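Peptidoglycan D,D-transpeptidase MrdA (Pseudomonas aeruginosa, PDB 7KIS) probably cross-links peptidoglycan as a penicillin-binding transpeptidase in cell-wall synthesis, and binds the diazabicyclooctane inhibitor WCK 5153. Local coordinates at residues A[461-466]-A[580-585]. Numbering follows the deposited sequence.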
ATOM      1  N   GLN A 461       1.290  -3.182   1.757  1.00 28.50           N
ATOM      2  CA  GLN A 461       0.793  -4.484   2.193  1.00 26.02           C
ATOM      3  C   GLN A 461      -0.705  -4.433   2.468  1.00 29.74           C
ATOM      4  O   GLN A 461      -1.427  -5.402   2.208  1.00 33.17           O
ATOM      5  CB  GLN A 461       1.549  -4.943   3.439  1.00 28.27           C
ATOM      6  CG  GLN A 461       2.799  -5.751   3.149  1.00 28.59           C
ATOM      7  CD  GLN A 461       3.658  -5.942   4.381  1.00 34.06           C
ATOM      8  OE1 GLN A 461       3.427  -5.314   5.413  1.00 35.35           O
ATOM      9  NE2 GLN A 461       4.655  -6.814   4.281  1.00 38.23           N
ATOM     10  N   LEU A 462      -1.189  -3.305   2.994  1.00 36.27           N
ATOM     11  CA  LEU A 462      -2.621  -3.136   3.213  1.00 25.63           C
ATOM     12  C   LEU A 462      -3.370  -3.023   1.891  1.00 22.32           C
ATOM     13  O   LEU A 462      -4.401  -3.675   1.693  1.00 33.90           O
ATOM     14  CB  LEU A 462      -2.879  -1.898   4.074  1.00 29.28           C
ATOM     15  CG  LEU A 462      -2.838  -2.034   5.596  1.00 33.41           C
ATOM     16  CD1 LEU A 462      -1.432  -1.812   6.122  1.00 34.25           C
ATOM     17  CD2 LEU A 462      -3.803  -1.052   6.233  1.00 22.11           C
ATOM     18  N   ALA A 463      -2.865  -2.190   0.976  1.00 26.15           N
ATOM     19  CA  ALA A 463      -3.541  -1.991  -0.303  1.00 27.06           C
ATOM     20  C   ALA A 463      -3.565  -3.269  -1.129  1.00 24.46           C
ATOM     21  O   ALA A 463      -4.539  -3.535  -1.843  1.00 33.61           O
ATOM     22  CB  ALA A 463      -2.865  -0.864  -1.083  1.00 32.70           C
ATOM     23  N   GLN A 464      -2.503  -4.073  -1.049  1.00 23.07           N
ATOM     24  CA  GLN A 464      -2.493  -5.345  -1.764  1.00 26.46           C
ATOM     25  C   GLN A 464      -3.510  -6.314  -1.173  1.00 26.39           C
ATOM     26  O   GLN A 464      -4.149  -7.076  -1.906  1.00 27.17           O
ATOM     27  CB  GLN A 464      -1.088  -5.950  -1.745  1.00 25.94           C
ATOM     28  CG  GLN A 464      -0.990  -7.339  -2.362  1.00 28.57           C
ATOM     29  CD  GLN A 464      -1.661  -7.435  -3.723  1.00 41.68           C
ATOM     30  OE1 GLN A 464      -1.597  -6.508  -4.533  1.00 37.05           O
ATOM     31  NE2 GLN A 464      -2.311  -8.565  -3.980  1.00 34.68           N
ATOM     32  N   MET A 465      -3.675  -6.294   0.151  1.00 27.60           N
ATOM     33  CA  MET A 465      -4.731  -7.084   0.774  1.00 25.92           C
ATOM     34  C   MET A 465      -6.104  -6.621   0.303  1.00 26.87           C
ATOM     35  O   MET A 465      -7.004  -7.440   0.085  1.00 30.28           O
ATOM     36  CB  MET A 465      -4.623  -6.993   2.295  1.00 23.91           C
ATOM     37  CG  MET A 465      -5.891  -7.386   3.032  1.00 38.56           C
ATOM     38  SD  MET A 465      -6.018  -6.633   4.663  1.00 42.88           S
ATOM     39  CE  MET A 465      -7.777  -6.787   4.958  1.00 31.74           C
ATOM     40  N   THR A 466      -6.278  -5.309   0.129  1.00 24.60           N
ATOM     41  CA  THR A 466      -7.546  -4.788  -0.364  1.00 24.49           C
ATOM     42  C   THR A 466      -7.798  -5.223  -1.802  1.00 31.36           C
ATOM     43  O   THR A 466      -8.920  -5.605  -2.154  1.00 38.26           O
ATOM     44  CB  THR A 466      -7.563  -3.265  -0.258  1.00 31.94           C
ATOM     45  OG1 THR A 466      -6.955  -2.864   0.977  1.00 22.90           O
ATOM     46  CG2 THR A 466      -8.989  -2.749  -0.309  1.00 32.72           C
ATOM     47  N   ALA A 580      -8.754  -0.208  -5.797  1.00 24.84           N
ATOM     48  CA  ALA A 580      -8.516  -0.618  -4.417  1.00 23.40           C
ATOM     49  C   ALA A 580      -7.602   0.404  -3.761  1.00 29.07           C
ATOM     50  O   ALA A 580      -6.519   0.690  -4.280  1.00 36.34           O
ATOM     51  CB  ALA A 580      -7.896  -2.017  -4.348  1.00 21.74           C
ATOM     52  N   VAL A 581      -8.033   0.951  -2.625  1.00 29.74           N
ATOM     53  CA  VAL A 581      -7.348   2.064  -1.976  1.00 21.94           C
ATOM     54  C   VAL A 581      -7.087   1.715  -0.517  1.00 26.47           C
ATOM     55  O   VAL A 581      -7.940   1.123   0.153  1.00 29.48           O
ATOM     56  CB  VAL A 581      -8.160   3.373  -2.079  1.00 25.98           C
ATOM     57  CG1 VAL A 581      -7.361   4.545  -1.532  1.00 29.84           C
ATOM     58  CG2 VAL A 581      -8.569   3.639  -3.516  1.00 25.46           C
ATOM     59  N   ALA A 582      -5.904   2.084  -0.029  1.00 35.98           N
ATOM     60  CA  ALA A 582      -5.569   2.027   1.388  1.00 29.72           C
ATOM     61  C   ALA A 582      -5.031   3.387   1.804  1.00 29.62           C
ATOM     62  O   ALA A 582      -4.125   3.920   1.156  1.00 31.50           O
ATOM     63  CB  ALA A 582      -4.541   0.932   1.683  1.00 25.45           C
ATOM     64  N   VAL A 583      -5.593   3.951   2.871  1.00 30.20           N
ATOM     65  CA  VAL A 583      -5.254   5.297   3.322  1.00 33.50           C
ATOM     66  C   VAL A 583      -4.845   5.253   4.787  1.00 26.96           C
ATOM     67  O   VAL A 583      -5.535   4.649   5.615  1.00 31.32           O
ATOM     68  CB  VAL A 583      -6.419   6.281   3.111  1.00 34.77           C
ATOM     69  CG1 VAL A 583      -6.006   7.681   3.531  1.00 26.86           C
ATOM     70  CG2 VAL A 583      -6.828   6.283   1.647  1.00 33.86           C
ATOM     71  N   MET A 584      -3.718   5.886   5.100  1.00 29.79           N
ATOM     72  CA  MET A 584      -3.240   6.056   6.469  1.00 30.88           C
ATOM     73  C   MET A 584      -3.048   7.548   6.713  1.00 27.56           C
ATOM     74  O   MET A 584      -2.182   8.175   6.092  1.00 31.83           O
ATOM     75  CB  MET A 584      -1.937   5.288   6.688  1.00 28.23           C
ATOM     76  CG  MET A 584      -1.577   5.057   8.146  1.00 29.33           C
ATOM     77  SD  MET A 584      -0.771   6.469   8.922  1.00 44.63           S
ATOM     78  CE  MET A 584       0.423   6.910   7.664  1.00 25.78           C
ATOM     79  N   VAL A 585      -3.858   8.119   7.601  1.00 27.93           N
ATOM     80  CA  VAL A 585      -3.758   9.527   7.978  1.00 35.73           C
ATOM     81  C   VAL A 585      -3.166   9.603   9.378  1.00 34.43           C
ATOM     82  O   VAL A 585      -3.779   9.134  10.345  1.00 37.32           O
ATOM     83  CB  VAL A 585      -5.123  10.231   7.916  1.00 27.98           C
ATOM     84  CG1 VAL A 585      -4.998  11.668   8.396  1.00 23.58           C
ATOM     85  CG2 VAL A 585      -5.677  10.183   6.501  1.00 23.75           C
TER
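Ala582 sets its methyl against the backbone of the helix at Ala463, with CB 3.6 Å from Ala463 N and 3.7 Å from Ala463 CB. Leu462 CB lies 4.1 Å from Ala582 CB, and the leucine side chain also touches Leu567 of the adjacent strand 566-572. One turn along, Thr466 can be followed outward to where its CB splits into a methyl and a hydroxyl. CG2, anti to the backbone N, packs 4.0 Å from Val581 O and 4.2 Å from Ala580 CB. OG1, beside the backbone N (chi1 -40°), turns back to its own helix and donates to Leu462 O at 2.8 Å, from above the carbonyl plane with a C=O...O angle of 131°. That carbonyl also accepts from Thr466 N, so two donors grip it and the buried hydroxyl is satisfied within the helix. The axes of 461-466 and 580-585 come within 7.1 Å, with 149° between their N-to-C directions, so they run roughly antiparallel. Helix 459-470 thus packs on one face of the antiparallel sheet, while Val581 and Val583 point to the other and meet helix 591-607; a sheet layered between helices is the core of the penicillin-binding transpeptidase fold. With no hydrogen bond joining the two segments, their adhesion rests on apolar packing, and the small alanines allow the close approach.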